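Local coordinates for protein CalsepRRP (Calystegia sepium, PDB 1JY5) that is a member of the RNase T2 family and may bind and cleave RNA, at residues A[179-184]-A[189-194]; A[84-87]-A[92-95]. All blocks are in the same frame, centred on the assembly; numbering follows the deposited sequence.

How the interactions relate
Both contacts close a short excursion of the chain, but in different settings. Interaction 1 is partly buried and joins the end of a long strand of the main antiparallel sheet to the segment that returns beside it; a disulfide, one backbone hydrogen bond and a bridging water hold it. Interaction 2 lies at the surface, on the other side of the chain's centre, where a two-stranded hairpin is closed mainly by two hydrogen bonds, one from the backbone and one from a serine hydroxyl. The centres of interactions 1 and 2 are about 29 Å apart, and the two share no element. The disulfide of interaction 1 crosses the contact, whereas in interaction 2 C84 is bonded outside it, to C26.

Interaction 1. Residues A[179-184]-A[189-194]; sequences QICFDK and QECPST
C181 and C191 are joined covalently, SG to SG at 2.0 Å, and the disulfide ties the end of a strand to the loop that follows the return. In each cysteine SG lies anti to the carbonyl carbon, which brings the two sulfurs together with a C-S-S-C torsion of 101°, close to the preferred right angle. C181 is buried against Y7 and T9 of strand 7-14, and C191 leans on V167; a disulfide suits such a place because it needs no hydrogen-bond partner.

Beside the disulfide, Q189 N donates to C181 O at 2.9 Å, a nearly straight bond (164° at the hydrogen) whose donor stands above the carbonyl plane. A water takes the next position, accepting from C181 N at 2.9 Å and donating to Q189 O at 2.8 Å, so that both backbone polar groups of C181 are satisfied. Here strand 174-182 of the family's central antiparallel sheet meets the short strand 188-189 at its margin, while strand 7-14 pairs with its other edge.

The side chain of Q189 runs back over the strand, its CG 4.0 Å from C181 CB. With its CG between the backbone N and the carbonyl carbon (chi1 67°), the chain extends along the backbone toward D183, and OE1 rests against D183 CA at 3.1 Å. Its NE2 turns the other way and donates to E190 O at 3.1 Å, which fixes the rotation of the amide. Shortening this side chain to an alanine is likely to leave E190 O without its amide donor and to uncover the backbone at F182 and D183. The carboxylate of D183 is engaged elsewhere, its OD2 accepting from T185 and from Q187 N.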
ATOM      1  N   GLN A 179      -2.595   6.462   1.602  1.00 17.31           N
ATOM      2  CA  GLN A 179      -2.234   5.929   2.912  1.00 17.74           C
ATOM      3  C   GLN A 179      -3.372   6.062   3.917  1.00 17.45           C
ATOM      4  O   GLN A 179      -3.922   7.147   4.105  1.00 16.99           O
ATOM      5  CB  GLN A 179      -1.000   6.658   3.451  1.00 16.80           C
ATOM      6  CG  GLN A 179       0.280   6.420   2.656  1.00 17.55           C
ATOM      7  CD  GLN A 179       1.402   7.356   3.081  1.00 19.48           C
ATOM      8  OE1 GLN A 179       1.321   8.004   4.123  1.00 20.40           O
ATOM      9  NE2 GLN A 179       2.457   7.421   2.281  1.00 19.91           N
ATOM     10  N   ILE A 180      -3.716   4.941   4.547  1.00 16.63           N
ATOM     11  CA  ILE A 180      -4.763   4.868   5.563  1.00 16.30           C
ATOM     12  C   ILE A 180      -4.077   4.392   6.836  1.00 16.45           C
ATOM     13  O   ILE A 180      -3.317   3.423   6.801  1.00 15.41           O
ATOM     14  CB  ILE A 180      -5.841   3.819   5.206  1.00 19.72           C
ATOM     15  CG1 ILE A 180      -6.418   4.098   3.817  1.00 23.26           C
ATOM     16  CG2 ILE A 180      -6.947   3.834   6.259  1.00 20.91           C
ATOM     17  CD1 ILE A 180      -7.059   5.454   3.683  1.00 18.70           C
ATOM     18  N   CYS A 181      -4.352   5.045   7.961  1.00 14.86           N
ATOM     19  CA  CYS A 181      -3.707   4.664   9.216  1.00 14.71           C
ATOM     20  C   CYS A 181      -4.588   3.877  10.190  1.00 14.49           C
ATOM     21  O   CYS A 181      -5.800   4.056  10.226  1.00 12.21           O
ATOM     22  CB  CYS A 181      -3.116   5.925   9.874  1.00 15.20           C
ATOM     23  SG  CYS A 181      -1.809   6.581   8.797  1.00 16.69           S
ATOM     24  N   PHE A 182      -3.959   2.979  10.947  1.00 13.93           N
ATOM     25  CA  PHE A 182      -4.644   2.145  11.931  1.00 14.51           C
ATOM     26  C   PHE A 182      -3.872   2.104  13.252  1.00 15.21           C
ATOM     27  O   PHE A 182      -2.640   2.133  13.244  1.00 14.47           O
ATOM     28  CB  PHE A 182      -4.775   0.696  11.439  1.00 12.66           C
ATOM     29  CG  PHE A 182      -5.584   0.535  10.181  1.00 13.72           C
ATOM     30  CD1 PHE A 182      -4.985   0.670   8.931  1.00 12.85           C
ATOM     31  CD2 PHE A 182      -6.948   0.248  10.248  1.00 14.37           C
ATOM     32  CE1 PHE A 182      -5.731   0.526   7.761  1.00 13.96           C
ATOM     33  CE2 PHE A 182      -7.707   0.100   9.080  1.00 14.18           C
ATOM     34  CZ  PHE A 182      -7.094   0.240   7.835  1.00 14.89           C
ATOM     35  N   ASP A 183      -4.589   2.027  14.376  1.00 15.38           N
ATOM     36  CA  ASP A 183      -3.923   1.930  15.673  1.00 14.53           C
ATOM     37  C   ASP A 183      -3.519   0.468  15.870  1.00 15.55           C
ATOM     38  O   ASP A 183      -3.779  -0.370  15.001  1.00 14.84           O
ATOM     39  CB  ASP A 183      -4.820   2.455  16.824  1.00 14.71           C
ATOM     40  CG  ASP A 183      -6.073   1.617  17.067  1.00 17.05           C
ATOM     41  OD1 ASP A 183      -7.021   2.160  17.679  1.00 19.25           O
ATOM     42  OD2 ASP A 183      -6.126   0.432  16.683  1.00 17.16           O
ATOM     43  N   LYS A 184      -2.872   0.165  16.992  1.00 16.77           N
ATOM     44  CA  LYS A 184      -2.407  -1.186  17.265  1.00 15.84           C
ATOM     45  C   LYS A 184      -3.517  -2.199  17.523  1.00 15.80           C
ATOM     46  O   LYS A 184      -3.247  -3.389  17.697  1.00 13.68           O
ATOM     47  CB  LYS A 184      -1.394  -1.168  18.415  1.00 16.20           C
ATOM     48  CG  LYS A 184      -0.009  -0.658  17.980  1.00 19.77           C
ATOM     49  CD  LYS A 184       1.024  -0.716  19.106  1.00 20.38           C
ATOM     50  CE  LYS A 184       0.822   0.379  20.117  1.00 20.59           C
ATOM     51  NZ  LYS A 184       1.289   1.697  19.628  1.00 19.21           N
ATOM     52  N   GLN A 189      -7.497   5.265  12.278  1.00 14.20           N
ATOM     53  CA  GLN A 189      -7.155   6.466  13.037  1.00 15.87           C
ATOM     54  C   GLN A 189      -6.633   7.482  12.041  1.00 15.12           C
ATOM     55  O   GLN A 189      -6.450   7.171  10.862  1.00 16.33           O
ATOM     56  CB  GLN A 189      -6.078   6.186  14.087  1.00 15.09           C
ATOM     57  CG  GLN A 189      -4.724   5.841  13.493  1.00 15.56           C
ATOM     58  CD  GLN A 189      -3.619   5.847  14.529  1.00 16.69           C
ATOM     59  OE1 GLN A 189      -3.608   5.027  15.446  1.00 17.74           O
ATOM     60  NE2 GLN A 189      -2.689   6.787  14.395  1.00 17.91           N
ATOM     61  N   GLU A 190      -6.402   8.700  12.510  1.00 17.23           N
ATOM     62  CA  GLU A 190      -5.873   9.743  11.644  1.00 16.79           C
ATOM     63  C   GLU A 190      -4.377   9.506  11.512  1.00 18.22           C
ATOM     64  O   GLU A 190      -3.733   9.018  12.442  1.00 18.22           O
ATOM     65  CB  GLU A 190      -6.095  11.127  12.262  1.00 17.89           C
ATOM     66  CG  GLU A 190      -7.556  11.508  12.494  1.00 17.57           C
ATOM     67  CD  GLU A 190      -8.312  11.739  11.204  1.00 17.82           C
ATOM     68  OE1 GLU A 190      -7.683  11.685  10.128  1.00 17.87           O
ATOM     69  OE2 GLU A 190      -9.534  11.982  11.264  1.00 19.71           O
ATOM     70  N   CYS A 191      -3.835   9.839  10.351  1.00 18.36           N
ATOM     71  CA  CYS A 191      -2.411   9.715  10.124  1.00 19.65           C
ATOM     72  C   CYS A 191      -1.796  11.010  10.637  1.00 20.61           C
ATOM     73  O   CYS A 191      -2.498  11.998  10.814  1.00 19.22           O
ATOM     74  CB  CYS A 191      -2.107   9.601   8.628  1.00 19.36           C
ATOM     75  SG  CYS A 191      -2.678   8.113   7.779  1.00 19.56           S
ATOM     76  N   PRO A 192      -0.477  11.020  10.881  1.00 21.83           N
ATOM     77  CA  PRO A 192       0.172  12.243  11.365  1.00 24.12           C
ATOM     78  C   PRO A 192      -0.052  13.388  10.375  1.00 25.63           C
ATOM     79  O   PRO A 192      -0.157  13.157   9.166  1.00 25.94           O
ATOM     80  CB  PRO A 192       1.642  11.843  11.444  1.00 24.23           C
ATOM     81  CG  PRO A 192       1.568  10.386  11.796  1.00 25.05           C
ATOM     82  CD  PRO A 192       0.467   9.887  10.879  1.00 24.23           C
ATOM     83  N   SER A 193      -0.124  14.615  10.883  1.00 28.42           N
ATOM     84  CA  SER A 193      -0.320  15.780  10.021  1.00 31.52           C
ATOM     85  C   SER A 193       0.787  15.828   8.979  1.00 31.72           C
ATOM     86  O   SER A 193       1.967  15.708   9.312  1.00 32.04           O
ATOM     87  CB  SER A 193      -0.283  17.075  10.839  1.00 32.80           C
ATOM     88  OG  SER A 193      -1.329  17.118  11.793  1.00 37.50           O
ATOM     89  N   THR A 194       0.406  16.009   7.720  1.00 33.60           N
ATOM     90  CA  THR A 194       1.374  16.080   6.629  1.00 35.22           C
ATOM     91  C   THR A 194       0.878  17.076   5.585  1.00 35.34           C
ATOM     92  O   THR A 194      -0.323  17.178   5.343  1.00 34.08           O
ATOM     93  CB  THR A 194       1.549  14.714   5.939  1.00 36.61           C
ATOM     94  OG1 THR A 194       1.126  13.670   6.823  1.00 38.58           O
ATOM     95  CG2 THR A 194       3.007  14.494   5.572  1.00 37.60           C
TER
HETATM   96  O   HOH W   1      -6.067   7.410   8.122  1.00 11.85           O

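Interaction 2. Residues A[84-87]-A[92-95]; sequences CPSS and SFDA. Unlike the reference sequence in segment 84-87: P85 (reference Met).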
ATOM      1  N   CYS A  84      10.770  -4.788 -12.910  1.00 43.51           N
ATOM      2  CA  CYS A  84      11.578  -5.996 -13.059  1.00 43.57           C
ATOM      3  C   CYS A  84      12.909  -5.942 -12.316  1.00 43.82           C
ATOM      4  O   CYS A  84      13.398  -6.966 -11.835  1.00 45.58           O
ATOM      5  CB  CYS A  84      11.818  -6.298 -14.546  1.00 43.60           C
ATOM      6  SG  CYS A  84      10.256  -6.617 -15.415  1.00 44.46           S
ATOM      7  N   PRO A  85      13.521  -4.753 -12.212  1.00 43.50           N
ATOM      8  CA  PRO A  85      14.794  -4.704 -11.492  1.00 43.93           C
ATOM      9  C   PRO A  85      14.595  -5.010 -10.011  1.00 43.13           C
ATOM     10  O   PRO A  85      13.663  -4.507  -9.383  1.00 41.95           O
ATOM     11  CB  PRO A  85      15.276  -3.275 -11.739  1.00 45.23           C
ATOM     12  CG  PRO A  85      13.999  -2.508 -11.868  1.00 44.90           C
ATOM     13  CD  PRO A  85      13.173  -3.426 -12.746  1.00 44.73           C
ATOM     14  N   SER A  86      15.469  -5.845  -9.464  1.00 42.69           N
ATOM     15  CA  SER A  86      15.387  -6.231  -8.061  1.00 41.02           C
ATOM     16  C   SER A  86      15.516  -5.029  -7.131  1.00 38.26           C
ATOM     17  O   SER A  86      16.260  -4.090  -7.410  1.00 39.02           O
ATOM     18  CB  SER A  86      16.480  -7.253  -7.740  1.00 42.61           C
ATOM     19  OG  SER A  86      16.463  -7.602  -6.367  1.00 46.60           O
ATOM     20  N   SER A  87      14.775  -5.065  -6.028  1.00 33.98           N
ATOM     21  CA  SER A  87      14.809  -3.992  -5.040  1.00 29.91           C
ATOM     22  C   SER A  87      15.791  -4.388  -3.943  1.00 26.48           C
ATOM     23  O   SER A  87      16.263  -5.522  -3.915  1.00 24.75           O
ATOM     24  CB  SER A  87      13.415  -3.783  -4.443  1.00 30.22           C
ATOM     25  OG  SER A  87      12.916  -4.990  -3.885  1.00 30.39           O
ATOM     26  N   SER A  92      20.732  -5.975   1.481  1.00 18.04           N
ATOM     27  CA  SER A  92      20.780  -6.939   0.391  1.00 19.88           C
ATOM     28  C   SER A  92      19.639  -6.779  -0.602  1.00 21.19           C
ATOM     29  O   SER A  92      18.611  -6.166  -0.292  1.00 21.90           O
ATOM     30  CB  SER A  92      20.765  -8.361   0.954  1.00 19.12           C
ATOM     31  OG  SER A  92      19.584  -8.591   1.693  1.00 21.33           O
ATOM     32  N   PHE A  93      19.830  -7.317  -1.804  1.00 21.72           N
ATOM     33  CA  PHE A  93      18.783  -7.258  -2.812  1.00 22.94           C
ATOM     34  C   PHE A  93      17.713  -8.252  -2.398  1.00 23.35           C
ATOM     35  O   PHE A  93      17.997  -9.236  -1.712  1.00 23.93           O
ATOM     36  CB  PHE A  93      19.317  -7.625  -4.203  1.00 23.91           C
ATOM     37  CG  PHE A  93      20.192  -6.572  -4.810  1.00 24.54           C
ATOM     38  CD1 PHE A  93      21.570  -6.738  -4.856  1.00 24.77           C
ATOM     39  CD2 PHE A  93      19.640  -5.391  -5.297  1.00 25.04           C
ATOM     40  CE1 PHE A  93      22.390  -5.743  -5.377  1.00 26.29           C
ATOM     41  CE2 PHE A  93      20.450  -4.388  -5.821  1.00 26.89           C
ATOM     42  CZ  PHE A  93      21.829  -4.563  -5.861  1.00 26.02           C
ATOM     43  N   ASP A  94      16.480  -7.985  -2.807  1.00 23.69           N
ATOM     44  CA  ASP A  94      15.362  -8.855  -2.471  1.00 26.58           C
ATOM     45  C   ASP A  94      14.834  -9.586  -3.689  1.00 26.84           C
ATOM     46  O   ASP A  94      14.794  -9.037  -4.790  1.00 29.07           O
ATOM     47  CB  ASP A  94      14.237  -8.036  -1.846  1.00 25.16           C
ATOM     48  CG  ASP A  94      14.644  -7.417  -0.535  1.00 25.65           C
ATOM     49  OD1 ASP A  94      14.799  -8.169   0.447  1.00 30.42           O
ATOM     50  OD2 ASP A  94      14.826  -6.187  -0.489  1.00 26.31           O
ATOM     51  N   ALA A  95      14.411 -10.826  -3.481  1.00 29.26           N
ATOM     52  CA  ALA A  95      13.883 -11.639  -4.569  1.00 30.30           C
ATOM     53  C   ALA A  95      12.488 -11.183  -4.982  1.00 28.73           C
ATOM     54  O   ALA A  95      12.016 -11.515  -6.069  1.00 31.35           O
ATOM     55  CB  ALA A  95      13.844 -13.099  -4.140  1.00 31.92           C
TER
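S87 and D94 face each other where the antiparallel hairpin of strands 87-89 and 92-94 opens, and D94 N donates to S87 O across it. The bond is 2.7 Å long, with 163° at the hydrogen and the donor tilted from the carbonyl plane. The same S87 O receives a second, weaker approach from F93 CA at 3.3 Å, a CH···O contact, so this one acceptor is met by two neighbouring residues of the opposite strand.

The carbonyl of D94 is satisfied by a side chain. S86 OG donates to D94 O at 2.7 Å, and it reaches that far because chi1 of 177° swings the hydroxyl away from its own backbone N and out across the gap. Serine suits the place: its one-carbon arm puts a hydroxyl within bonding distance of the facing carbonyl, and its polar end tolerates the exposed surface.

S87 and D94 send their side chains to one face of the hairpin, where both touch Y100 of helix 97-106. Before the hairpin, C84 is joined by a disulfide to C26, so the chain leading into it is tethered as well. F93 lies on the exposed side, where its CB packs against S86 OG at 3.6 Å and S87 O sits at the edge of its ring, 3.7 Å from CD2.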